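Local coordinates for protein NAD nucleotidase (Haemophilus influenzae, PDB 3ZTV) that hydrolyses NAD to adenosine and nicotinamide riboside as a periplasmic zinc enzyme, with pyrophosphatase and 5'-nucleotidase activities, at residues A[13-18]-A[221-226]; A[77-82]-A[421-426]; A[396-401]-A[434-439]; A[452-457]-A[472-477]. All coordinates share one frame; numbering follows the deposited sequence.

Interaction 1 of 4, residues A[13-18]-A[221-226]. With ZN (zinc ion), chain B.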
# COMPACT_ATOMS: atom_id res chain seq x y z
N LEU A 13 3.06 29.18 -15.85
CA LEU A 13 2.42 28.13 -16.64
C LEU A 13 0.94 28.47 -16.80
O LEU A 13 0.32 28.99 -15.87
CB LEU A 13 2.51 26.80 -15.89
CG LEU A 13 3.49 25.68 -16.24
CD1 LEU A 13 3.15 24.47 -15.39
CD2 LEU A 13 3.42 25.31 -17.71
N SER A 14 0.38 28.14 -17.96
CA SER A 14 -1.05 28.34 -18.20
C SER A 14 -1.73 26.98 -18.42
O SER A 14 -1.73 26.44 -19.52
CB SER A 14 -1.28 29.27 -19.40
OG SER A 14 -0.71 30.54 -19.12
N ILE A 15 -2.28 26.42 -17.35
CA ILE A 15 -2.91 25.10 -17.42
C ILE A 15 -4.33 25.22 -17.98
O ILE A 15 -5.14 26.01 -17.51
CB ILE A 15 -2.92 24.43 -16.03
CG1 ILE A 15 -1.48 24.38 -15.48
CG2 ILE A 15 -3.54 23.04 -16.11
CD1 ILE A 15 -1.39 23.84 -14.09
N LEU A 16 -4.61 24.40 -18.99
CA LEU A 16 -5.92 24.34 -19.65
C LEU A 16 -6.32 22.88 -19.66
O LEU A 16 -5.56 22.03 -20.13
CB LEU A 16 -5.81 24.86 -21.09
CG LEU A 16 -5.41 26.34 -21.22
CD1 LEU A 16 -5.00 26.67 -22.65
CD2 LEU A 16 -6.56 27.23 -20.77
N HIS A 17 -7.49 22.56 -19.10
CA HIS A 17 -7.79 21.15 -18.87
C HIS A 17 -9.27 20.79 -18.99
O HIS A 17 -10.16 21.61 -18.74
CB HIS A 17 -7.24 20.73 -17.50
CG HIS A 17 -7.97 21.35 -16.35
ND1 HIS A 17 -7.74 22.64 -15.91
CD2 HIS A 17 -8.91 20.83 -15.54
CE1 HIS A 17 -8.54 22.89 -14.88
NE2 HIS A 17 -9.25 21.81 -14.63
N ILE A 18 -9.51 19.56 -19.42
CA ILE A 18 -10.84 18.94 -19.36
C ILE A 18 -10.72 17.54 -18.74
O ILE A 18 -9.60 17.01 -18.56
CB ILE A 18 -11.54 18.82 -20.75
CG1 ILE A 18 -10.94 17.71 -21.63
CG2 ILE A 18 -11.53 20.14 -21.48
CD1 ILE A 18 -11.84 17.36 -22.84
N VAL A 221 0.32 21.00 -8.14
CA VAL A 221 -1.03 21.11 -8.72
C VAL A 221 -1.55 19.71 -9.04
O VAL A 221 -0.81 18.89 -9.62
CB VAL A 221 -1.05 21.98 -10.02
CG1 VAL A 221 -2.47 22.16 -10.56
CG2 VAL A 221 -0.43 23.35 -9.76
N ILE A 222 -2.79 19.44 -8.65
CA ILE A 222 -3.41 18.16 -8.97
C ILE A 222 -4.66 18.38 -9.83
O ILE A 222 -5.72 18.81 -9.35
CB ILE A 222 -3.77 17.34 -7.71
CG1 ILE A 222 -2.57 17.25 -6.75
CG2 ILE A 222 -4.30 15.97 -8.10
CD1 ILE A 222 -2.87 16.56 -5.43
N VAL A 223 -4.52 18.06 -11.12
CA VAL A 223 -5.56 18.24 -12.12
C VAL A 223 -6.38 16.96 -12.11
O VAL A 223 -5.84 15.87 -12.34
CB VAL A 223 -4.92 18.47 -13.52
CG1 VAL A 223 -6.00 18.68 -14.60
CG2 VAL A 223 -3.93 19.64 -13.47
N THR A 224 -7.67 17.09 -11.81
CA THR A 224 -8.51 15.97 -11.38
C THR A 224 -9.51 15.46 -12.42
O THR A 224 -10.10 16.24 -13.18
CB THR A 224 -9.29 16.40 -10.12
OG1 THR A 224 -8.36 16.70 -9.07
CG2 THR A 224 -10.25 15.34 -9.63
N GLY A 225 -9.70 14.14 -12.39
CA GLY A 225 -10.84 13.50 -13.02
C GLY A 225 -11.46 12.46 -12.11
O GLY A 225 -10.92 12.14 -11.05
N ASP A 226 -12.60 11.95 -12.57
CA ASP A 226 -13.39 10.83 -11.99
C ASP A 226 -14.63 11.21 -11.22
O ASP A 226 -15.63 10.49 -11.29
CB ASP A 226 -12.57 9.82 -11.18
CG ASP A 226 -13.36 8.54 -10.87
OD1 ASP A 226 -13.74 7.81 -11.81
OD2 ASP A 226 -13.64 8.25 -9.69
ZN ZN B . -13.82 7.97 -13.95
O HOH W 1 -15.69 8.68 -13.78
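Ile-15 and Val-221 point their methyl ends at one another, tip to tip, with Ile-15 CD1 4.1 Å from Val-221 CG1. The second branch of the isoleucine, CG2, turns to the next inward-facing valine and lies 4.3 Å from Val-223 CG2. One step further along, Val-223 meets His-17: its CG1, placed opposite the backbone nitrogen by a chi1 of -179°, rests 3.8 Å from His-17 CG. The methyl approaches the imidazole obliquely. A chi1 of 69° tucks the His-17 ring between its own backbone nitrogen and carbonyl carbon. Alternate residues of both strands thus face inward and share an interface made of buried side chains, which Met-262 extends by touching both His-17 and Val-221. The strand axes run nearly alongside, 28° apart and 8.2 Å at closest approach, the spacing of two layers joined through side chains alone.

Beyond its last strand residue the 221-226 segment turns into the metal centre. Asp-226 OD1 binds a zinc ion at 2.1 Å, and Asp-70 and Asn-102 share that metal. A water 2.0 Å from the zinc also donates to Asp-226 O, while Asp-226 OD2 forms a salt bridge with Lys-163, so both carboxylate oxygens are held. The two strands belong to different mixed sheets packed face to face, the beta-sandwich core of the calcineurin-like phosphoesterase fold, which carries its metal-binding loops at the ends of its strands.

Interaction 2 of 4, residues A[77-82]-A[421-426]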
# COMPACT_ATOMS: atom_id res chain seq x y z
N TYR A 77 -21.22 7.35 -29.64
CA TYR A 77 -19.95 7.73 -30.27
C TYR A 77 -18.81 6.82 -29.83
O TYR A 77 -17.83 6.66 -30.56
CB TYR A 77 -19.61 9.20 -30.03
CG TYR A 77 -20.37 10.15 -30.93
CD1 TYR A 77 -20.05 10.25 -32.29
CD2 TYR A 77 -21.39 10.94 -30.44
CE1 TYR A 77 -20.75 11.12 -33.12
CE2 TYR A 77 -22.09 11.81 -31.27
CZ TYR A 77 -21.76 11.90 -32.61
OH TYR A 77 -22.44 12.75 -33.46
N PHE A 78 -18.92 6.23 -28.64
CA PHE A 78 -17.97 5.19 -28.27
C PHE A 78 -18.37 3.85 -28.88
O PHE A 78 -17.58 3.23 -29.60
CB PHE A 78 -17.83 4.99 -26.76
CG PHE A 78 -16.99 3.81 -26.44
CD1 PHE A 78 -15.64 3.83 -26.73
CD2 PHE A 78 -17.55 2.64 -25.96
CE1 PHE A 78 -14.85 2.74 -26.48
CE2 PHE A 78 -16.75 1.54 -25.72
CZ PHE A 78 -15.41 1.59 -25.98
N THR A 79 -19.58 3.41 -28.58
CA THR A 79 -20.07 2.08 -28.93
C THR A 79 -19.90 1.73 -30.40
O THR A 79 -19.48 0.63 -30.73
CB THR A 79 -21.55 1.97 -28.55
OG1 THR A 79 -21.73 2.42 -27.20
CG2 THR A 79 -22.04 0.53 -28.68
N LEU A 80 -20.20 2.67 -31.28
CA LEU A 80 -20.23 2.37 -32.71
C LEU A 80 -18.88 2.56 -33.39
O LEU A 80 -18.71 2.16 -34.55
CB LEU A 80 -21.31 3.19 -33.40
CG LEU A 80 -22.71 2.93 -32.86
CD1 LEU A 80 -23.73 3.88 -33.47
CD2 LEU A 80 -23.12 1.49 -33.10
N PHE A 81 -17.93 3.15 -32.67
CA PHE A 81 -16.62 3.47 -33.24
C PHE A 81 -15.43 2.89 -32.48
O PHE A 81 -14.30 3.01 -32.94
CB PHE A 81 -16.45 4.98 -33.41
CG PHE A 81 -17.50 5.60 -34.28
CD1 PHE A 81 -17.40 5.52 -35.66
CD2 PHE A 81 -18.61 6.22 -33.73
CE1 PHE A 81 -18.39 6.06 -36.49
CE2 PHE A 81 -19.60 6.76 -34.55
CZ PHE A 81 -19.48 6.68 -35.93
N GLY A 82 -15.68 2.27 -31.32
CA GLY A 82 -14.61 1.65 -30.54
C GLY A 82 -13.52 2.61 -30.11
O GLY A 82 -12.37 2.19 -29.93
N VAL A 421 -33.10 -6.54 -32.63
CA VAL A 421 -32.88 -5.39 -31.75
C VAL A 421 -31.69 -4.60 -32.28
O VAL A 421 -30.58 -5.15 -32.40
CB VAL A 421 -32.57 -5.82 -30.30
CG1 VAL A 421 -32.32 -4.60 -29.42
CG2 VAL A 421 -33.71 -6.65 -29.74
N THR A 422 -31.90 -3.33 -32.61
CA THR A 422 -30.83 -2.46 -33.08
C THR A 422 -30.31 -1.58 -31.94
O THR A 422 -30.90 -1.53 -30.86
CB THR A 422 -31.33 -1.54 -34.22
OG1 THR A 422 -32.23 -0.57 -33.69
CG2 THR A 422 -32.05 -2.36 -35.30
N PHE A 423 -29.21 -0.88 -32.19
CA PHE A 423 -28.69 0.07 -31.21
C PHE A 423 -29.73 1.13 -30.89
O PHE A 423 -29.93 1.48 -29.72
CB PHE A 423 -27.39 0.71 -31.71
CG PHE A 423 -26.27 -0.27 -31.92
CD1 PHE A 423 -26.15 -0.93 -33.13
CD2 PHE A 423 -25.36 -0.55 -30.90
CE1 PHE A 423 -25.13 -1.85 -33.35
CE2 PHE A 423 -24.33 -1.46 -31.11
CZ PHE A 423 -24.21 -2.11 -32.33
N ASN A 424 -30.41 1.65 -31.91
CA ASN A 424 -31.46 2.64 -31.70
C ASN A 424 -32.56 2.11 -30.81
O ASN A 424 -33.10 2.83 -29.97
CB ASN A 424 -32.09 3.07 -33.03
CG ASN A 424 -31.23 4.03 -33.81
OD1 ASN A 424 -30.55 4.89 -33.24
ND2 ASN A 424 -31.26 3.91 -35.13
N ASP A 425 -32.91 0.84 -31.02
CA ASP A 425 -33.97 0.22 -30.24
C ASP A 425 -33.71 0.27 -28.74
O ASP A 425 -34.63 0.45 -27.95
CB ASP A 425 -34.20 -1.23 -30.68
CG ASP A 425 -34.78 -1.34 -32.08
OD1 ASP A 425 -35.36 -0.37 -32.60
OD2 ASP A 425 -34.65 -2.44 -32.67
N ALA A 426 -32.45 0.09 -28.34
CA ALA A 426 -32.10 0.15 -26.92
C ALA A 426 -32.42 1.51 -26.31
O ALA A 426 -32.92 1.60 -25.19
CB ALA A 426 -30.63 -0.20 -26.70
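Leu-80 and Phe-423 make the CH-pi contact of this junction. Leu-80 CD2 stands over the middle of the phenyl face, 3.6 Å from the centroid of the Phe-423 ring and merely 4° off its normal, so all six ring carbons lie at similar distances from the one methyl. The two side chains run past each other in opposite directions.

A further apolar touch comes from Thr-79, whose CG2 reaches to 3.9 Å from Phe-423 CE2 on a slanting course. Its methyl is set opposite the backbone nitrogen, while OG1 hydrogen-bonds Glu-547; the threonine therefore offers carbon to the ring and oxygen to a different partner. Ile-550 of helix 545-555 touches both Thr-79 and Phe-423.

Polar bonds fix the base from which Phe-423 projects. Asp-425 N donates to Thr-422 OG1 at 3.1 Å, and Thr-422 N returns a bond to Asp-425 OD2 at 2.9 Å, arriving 46° above the carboxylate plane although the N-H points almost straight at the oxygen. Phe-423 is thus the first residue of a helix with a well-defined start, and its ring bridges from the C-terminal nucleotidase region to the phosphoesterase region. The reciprocal pair is a capping box.

Interaction 3 of 4, residues A[396-401]-A[434-439]. With ADN (adenosine), chain D.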
# COMPACT_ATOMS: atom_id res chain seq x y z
N TYR A 396 -27.34 -6.18 -14.07
CA TYR A 396 -26.59 -7.18 -13.31
C TYR A 396 -25.33 -7.59 -14.07
O TYR A 396 -24.28 -7.85 -13.47
CB TYR A 396 -27.50 -8.38 -13.06
CG TYR A 396 -26.89 -9.54 -12.31
CD1 TYR A 396 -26.89 -9.58 -10.92
CD2 TYR A 396 -26.35 -10.62 -12.99
CE1 TYR A 396 -26.35 -10.66 -10.23
CE2 TYR A 396 -25.82 -11.70 -12.32
CZ TYR A 396 -25.82 -11.71 -10.94
OH TYR A 396 -25.28 -12.79 -10.28
N ASN A 397 -25.43 -7.62 -15.39
CA ASN A 397 -24.32 -8.01 -16.25
C ASN A 397 -23.15 -7.02 -16.30
O ASN A 397 -22.05 -7.38 -16.71
CB ASN A 397 -24.85 -8.26 -17.67
CG ASN A 397 -23.74 -8.58 -18.66
OD1 ASN A 397 -23.18 -9.67 -18.64
ND2 ASN A 397 -23.45 -7.63 -19.55
N GLU A 398 -23.37 -5.79 -15.87
CA GLU A 398 -22.34 -4.75 -15.96
C GLU A 398 -21.12 -4.98 -15.07
O GLU A 398 -19.98 -4.84 -15.52
CB GLU A 398 -22.92 -3.37 -15.64
CG GLU A 398 -23.72 -2.75 -16.77
CD GLU A 398 -22.86 -2.15 -17.87
OE1 GLU A 398 -21.63 -2.39 -17.88
OE2 GLU A 398 -23.41 -1.42 -18.71
N LEU A 399 -21.36 -5.33 -13.80
CA LEU A 399 -20.30 -5.37 -12.79
C LEU A 399 -20.11 -6.78 -12.25
O LEU A 399 -21.05 -7.38 -11.73
CB LEU A 399 -20.64 -4.44 -11.62
CG LEU A 399 -20.92 -2.97 -11.96
CD1 LEU A 399 -21.23 -2.18 -10.70
CD2 LEU A 399 -19.74 -2.35 -12.70
N LYS A 400 -18.89 -7.30 -12.33
CA LYS A 400 -18.62 -8.64 -11.83
C LYS A 400 -18.84 -8.75 -10.32
O LYS A 400 -19.05 -9.85 -9.79
CB LYS A 400 -17.20 -9.09 -12.19
CG LYS A 400 -16.09 -8.17 -11.66
CD LYS A 400 -14.72 -8.67 -12.12
CE LYS A 400 -13.63 -7.65 -11.84
NZ LYS A 400 -13.82 -6.40 -12.64
N THR A 401 -18.82 -7.61 -9.64
CA THR A 401 -18.90 -7.54 -8.19
C THR A 401 -20.34 -7.54 -7.65
O THR A 401 -20.57 -7.84 -6.48
CB THR A 401 -18.22 -6.26 -7.69
OG1 THR A 401 -18.74 -5.14 -8.42
CG2 THR A 401 -16.71 -6.35 -7.90
N ASN A 434 -30.99 7.01 -17.35
CA ASN A 434 -30.41 6.60 -16.07
C ASN A 434 -29.04 5.99 -16.23
O ASN A 434 -28.71 5.45 -17.29
CB ASN A 434 -31.30 5.56 -15.37
CG ASN A 434 -32.66 6.10 -15.01
OD1 ASN A 434 -32.81 7.26 -14.62
ND2 ASN A 434 -33.67 5.25 -15.13
N THR A 435 -28.24 6.05 -15.16
CA THR A 435 -27.00 5.29 -15.09
C THR A 435 -27.14 4.28 -13.95
O THR A 435 -28.02 4.41 -13.10
CB THR A 435 -25.79 6.19 -14.82
OG1 THR A 435 -26.06 7.01 -13.68
CG2 THR A 435 -25.48 7.07 -16.03
N LEU A 436 -26.26 3.29 -13.94
CA LEU A 436 -26.24 2.29 -12.87
C LEU A 436 -25.60 2.88 -11.62
O LEU A 436 -24.52 3.49 -11.69
CB LEU A 436 -25.48 1.06 -13.34
CG LEU A 436 -25.31 -0.10 -12.35
CD1 LEU A 436 -26.65 -0.74 -12.01
CD2 LEU A 436 -24.37 -1.13 -12.94
N TYR A 437 -26.24 2.67 -10.47
CA TYR A 437 -25.81 3.20 -9.18
C TYR A 437 -25.73 2.03 -8.19
O TYR A 437 -26.63 1.18 -8.18
CB TYR A 437 -26.85 4.22 -8.68
CG TYR A 437 -26.33 5.16 -7.61
CD1 TYR A 437 -26.20 4.74 -6.30
CD2 TYR A 437 -25.93 6.45 -7.94
CE1 TYR A 437 -25.70 5.59 -5.32
CE2 TYR A 437 -25.42 7.30 -6.98
CZ TYR A 437 -25.31 6.87 -5.67
OH TYR A 437 -24.81 7.71 -4.70
N THR A 438 -24.68 1.96 -7.37
CA THR A 438 -24.58 0.86 -6.40
C THR A 438 -24.51 1.32 -4.96
O THR A 438 -24.03 2.42 -4.66
CB THR A 438 -23.38 -0.09 -6.67
OG1 THR A 438 -22.14 0.59 -6.42
CG2 THR A 438 -23.40 -0.62 -8.10
N TYR A 439 -24.99 0.45 -4.07
CA TYR A 439 -24.83 0.58 -2.63
C TYR A 439 -24.33 -0.74 -2.06
O TYR A 439 -24.63 -1.81 -2.60
CB TYR A 439 -26.17 0.88 -1.95
CG TYR A 439 -26.74 2.26 -2.20
CD1 TYR A 439 -26.10 3.40 -1.72
CD2 TYR A 439 -27.94 2.42 -2.88
CE1 TYR A 439 -26.63 4.65 -1.93
CE2 TYR A 439 -28.48 3.67 -3.09
CZ TYR A 439 -27.82 4.79 -2.61
OH TYR A 439 -28.34 6.04 -2.81
O5' ADN D . -44.87 8.37 -15.13
C5' ADN D . -44.11 8.46 -13.92
C4' ADN D . -43.49 7.10 -13.63
O4' ADN D . -42.49 6.79 -14.60
C3' ADN D . -42.80 7.04 -12.28
O3' ADN D . -43.70 6.62 -11.25
C2' ADN D . -41.70 6.03 -12.51
O2' ADN D . -42.16 4.70 -12.26
C1' ADN D . -41.38 6.15 -13.99
N9 ADN D . -40.17 6.99 -14.16
C8 ADN D . -40.12 8.32 -14.34
N7 ADN D . -38.83 8.74 -14.47
C5 ADN D . -38.03 7.65 -14.36
C6 ADN D . -36.58 7.35 -14.40
N6 ADN D . -35.66 8.32 -14.58
N1 ADN D . -36.20 6.07 -14.24
C2 ADN D . -37.09 5.07 -14.06
N3 ADN D . -38.41 5.27 -14.02
C4 ADN D . -38.93 6.51 -14.16
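Leu-436 extends from its strand with chi1 at 179°, and a chi2 of 66° then turns CD2 toward the 396-401 segment. Leu-399, with a fully extended chi2 of 180°, sends CD1 out to meet it. The two leucines reach each other tip to tip, Leu-399 CD1 lying 4.0 Å from Leu-436 CD2. The same CD1 also meets Thr-438 end to end, at 3.7 Å from its CG2. Leu-436 CD2 in turn lies 3.8 Å from Glu-398 CB, so it touches two consecutive residues of the opposing segment.

Glu-398 gives this interface its aliphatic root only. Its chain bends, and the carboxylate ends at Ser-548, with a salt bridge to Lys-551. Leu-543, from the neighbouring strand 539-544, touches both Glu-398 and Leu-399 and continues the apolar layer. The contact therefore joins the connection after helix 386-396 to one face of the C-terminal domain's mixed sheet.

Just ahead of the strand, Asn-434 serves the bound adenosine. Its amide meets the Watson-Crick edge of adenine, roughly in the plane of the base, so that Asn-434 OD1 accepts from ADN N6 at 3.0 Å, while Asn-434 ND2 donates to ADN N1 at 2.8 Å; both bonds are close to straight. Asp-522, Ser-462 and Asn-408 supply further hydrogen bonds to the ligand. The paired donor and acceptor of the amide complement the amino group and ring nitrogen of adenine, which probably favours this base, whereas the leucine and threonine methyls contribute undirected apolar packing to the same chain segment.

Interaction 4 of 4, residues A[452-457]-A[472-477]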
# COMPACT_ATOMS: atom_id res chain seq x y z
N ASP A 452 -40.67 -1.03 0.73
CA ASP A 452 -40.94 0.37 0.40
C ASP A 452 -41.55 0.50 -1.00
O ASP A 452 -42.57 1.18 -1.19
CB ASP A 452 -39.65 1.20 0.44
CG ASP A 452 -39.00 1.25 1.81
OD1 ASP A 452 -39.69 1.05 2.84
OD2 ASP A 452 -37.79 1.53 1.87
N ALA A 453 -40.91 -0.15 -1.97
CA ALA A 453 -41.33 -0.03 -3.36
C ALA A 453 -42.74 -0.58 -3.57
O ALA A 453 -43.56 0.04 -4.24
CB ALA A 453 -40.34 -0.70 -4.27
N MET A 454 -43.02 -1.75 -2.99
CA MET A 454 -44.36 -2.34 -3.08
C MET A 454 -45.42 -1.46 -2.43
O MET A 454 -46.53 -1.32 -2.97
CB MET A 454 -44.38 -3.75 -2.47
CG MET A 454 -43.68 -4.79 -3.32
SD MET A 454 -43.95 -6.47 -2.73
CE MET A 454 -42.95 -6.47 -1.24
N GLN A 455 -45.10 -0.87 -1.29
CA GLN A 455 -46.03 0.03 -0.61
C GLN A 455 -46.41 1.23 -1.49
O GLN A 455 -47.58 1.62 -1.55
CB GLN A 455 -45.46 0.49 0.73
CG GLN A 455 -46.27 1.58 1.43
CD GLN A 455 -47.64 1.11 1.90
OE1 GLN A 455 -47.91 -0.08 1.98
NE2 GLN A 455 -48.51 2.07 2.22
N PHE A 456 -45.42 1.82 -2.15
CA PHE A 456 -45.67 2.96 -3.04
C PHE A 456 -46.50 2.51 -4.25
O PHE A 456 -47.45 3.18 -4.64
CB PHE A 456 -44.35 3.59 -3.49
CG PHE A 456 -44.48 4.99 -4.04
CD1 PHE A 456 -44.58 6.07 -3.19
CD2 PHE A 456 -44.47 5.22 -5.41
CE1 PHE A 456 -44.69 7.36 -3.69
CE2 PHE A 456 -44.58 6.51 -5.91
CZ PHE A 456 -44.69 7.58 -5.04
N ALA A 457 -46.14 1.36 -4.82
CA ALA A 457 -46.83 0.86 -6.01
C ALA A 457 -48.30 0.52 -5.76
O ALA A 457 -49.15 0.73 -6.62
CB ALA A 457 -46.10 -0.37 -6.56
N ILE A 472 -31.78 -11.72 -7.59
CA ILE A 472 -32.66 -11.74 -6.42
C ILE A 472 -34.06 -12.08 -6.91
O ILE A 472 -34.47 -11.65 -7.99
CB ILE A 472 -32.68 -10.38 -5.67
CG1 ILE A 472 -33.51 -10.48 -4.39
CG2 ILE A 472 -33.17 -9.26 -6.58
CD1 ILE A 472 -33.33 -9.32 -3.42
N ARG A 473 -34.77 -12.90 -6.14
CA ARG A 473 -36.15 -13.24 -6.47
C ARG A 473 -36.94 -13.30 -5.18
O ARG A 473 -36.37 -13.57 -4.12
CB ARG A 473 -36.22 -14.57 -7.24
CG ARG A 473 -35.79 -15.79 -6.44
CD ARG A 473 -35.70 -17.01 -7.34
NE ARG A 473 -35.43 -18.22 -6.57
CZ ARG A 473 -35.07 -19.39 -7.11
NH1 ARG A 473 -34.93 -19.50 -8.42
NH2 ARG A 473 -34.85 -20.44 -6.33
N TYR A 474 -38.23 -13.00 -5.26
CA TYR A 474 -39.02 -12.95 -4.04
C TYR A 474 -40.48 -13.30 -4.27
O TYR A 474 -40.98 -13.25 -5.40
CB TYR A 474 -38.89 -11.57 -3.35
CG TYR A 474 -39.57 -10.44 -4.10
CD1 TYR A 474 -38.90 -9.71 -5.08
CD2 TYR A 474 -40.88 -10.10 -3.82
CE1 TYR A 474 -39.54 -8.67 -5.76
CE2 TYR A 474 -41.53 -9.07 -4.49
CZ TYR A 474 -40.85 -8.36 -5.46
OH TYR A 474 -41.52 -7.34 -6.12
N GLU A 475 -41.13 -13.70 -3.19
CA GLU A 475 -42.58 -13.88 -3.15
C GLU A 475 -43.13 -12.88 -2.16
O GLU A 475 -42.51 -12.61 -1.12
CB GLU A 475 -42.95 -15.31 -2.72
CG GLU A 475 -44.47 -15.53 -2.62
CD GLU A 475 -44.86 -16.97 -2.37
OE1 GLU A 475 -44.00 -17.87 -2.48
OE2 GLU A 475 -46.06 -17.20 -2.08
N ALA A 476 -44.28 -12.32 -2.48
CA ALA A 476 -44.91 -11.32 -1.62
C ALA A 476 -46.43 -11.41 -1.72
O ALA A 476 -46.96 -11.89 -2.73
CB ALA A 476 -44.43 -9.92 -1.99
N ASN A 477 -47.11 -10.95 -0.68
CA ASN A 477 -48.57 -10.86 -0.68
C ASN A 477 -49.01 -9.42 -0.83
O ASN A 477 -48.38 -8.52 -0.27
CB ASN A 477 -49.15 -11.40 0.63
CG ASN A 477 -48.88 -12.87 0.84
OD1 ASN A 477 -48.88 -13.66 -0.10
ND2 ASN A 477 -48.62 -13.25 2.09
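The helical turn that presents Met-454 to Tyr-474 and Ala-476 is closed by the backbone bond from Ala-457 N to Ala-453 O, 3.0 Å long; a similar one joins Phe-456 N to Asp-452 O at 3.1 Å. From this turn the Met-454 chain runs out extended through chi2, then bends at chi3 (-72°), which folds its methyl back beside the strand. Its sulfur lies 3.6 Å from Ala-476 CB, and its terminal carbon is nearly as close, with Met-454 CE 3.8 Å from the same methyl. Sulfur and terminal methyl both rest against the same side of this one small side chain.

Tyr-474, two residues earlier on the strand and facing the same way, touches the sulfur beside the alanine, from the same side of the strand. Met-454 SD is 4.0 Å from Tyr-474 CE2 and 5.2 Å from the ring centroid, 66° off the normal, making an oblique Met-aromatic contact in which the methionine and tyrosine chains come from opposing sides and overlap in passing. The edge of the tyrosine ring is turned to Ala-476, whose CB lies in the ring plane.

The phenol end is fixed elsewhere, by a hydrogen bond between Tyr-474 OH and Pro-467 O. Leu-450, from the same helix 443-460, and Leu-487, on the adjoining strand, also touch the tyrosine. The helix is thereby laid against the sheet formed by 472-477 and its neighbours. Across the interface the chemistry is nonpolar and polarisable: the soft sulfur conforms to aromatic and methyl surfaces, and the buried phenolic oxygen is satisfied by a main-chain carbonyl.

In the fold
Interaction 1 lies in the phosphoesterase sandwich, interactions 3 and 4 in the C-terminal nucleotidase region, and interaction 2 connects the two regions. Centres of interactions 1 and 4 are 47 Å apart, on opposite sides of the chain's centre; those of 2 and 3 are 19 Å apart, and of 3 and 4 21 Å. In sequence, interaction 2 interleaves with both 1 and 3, whereas 4 follows last. Helix 423-429, strand 435-442 and helix 443-460 come in order, carrying the chain through interactions 2, 3 and 4. The zinc ions are held by the phosphoesterase region and the adenosine by the C-terminal region, consistent with the two-domain design of 5'-nucleotidases.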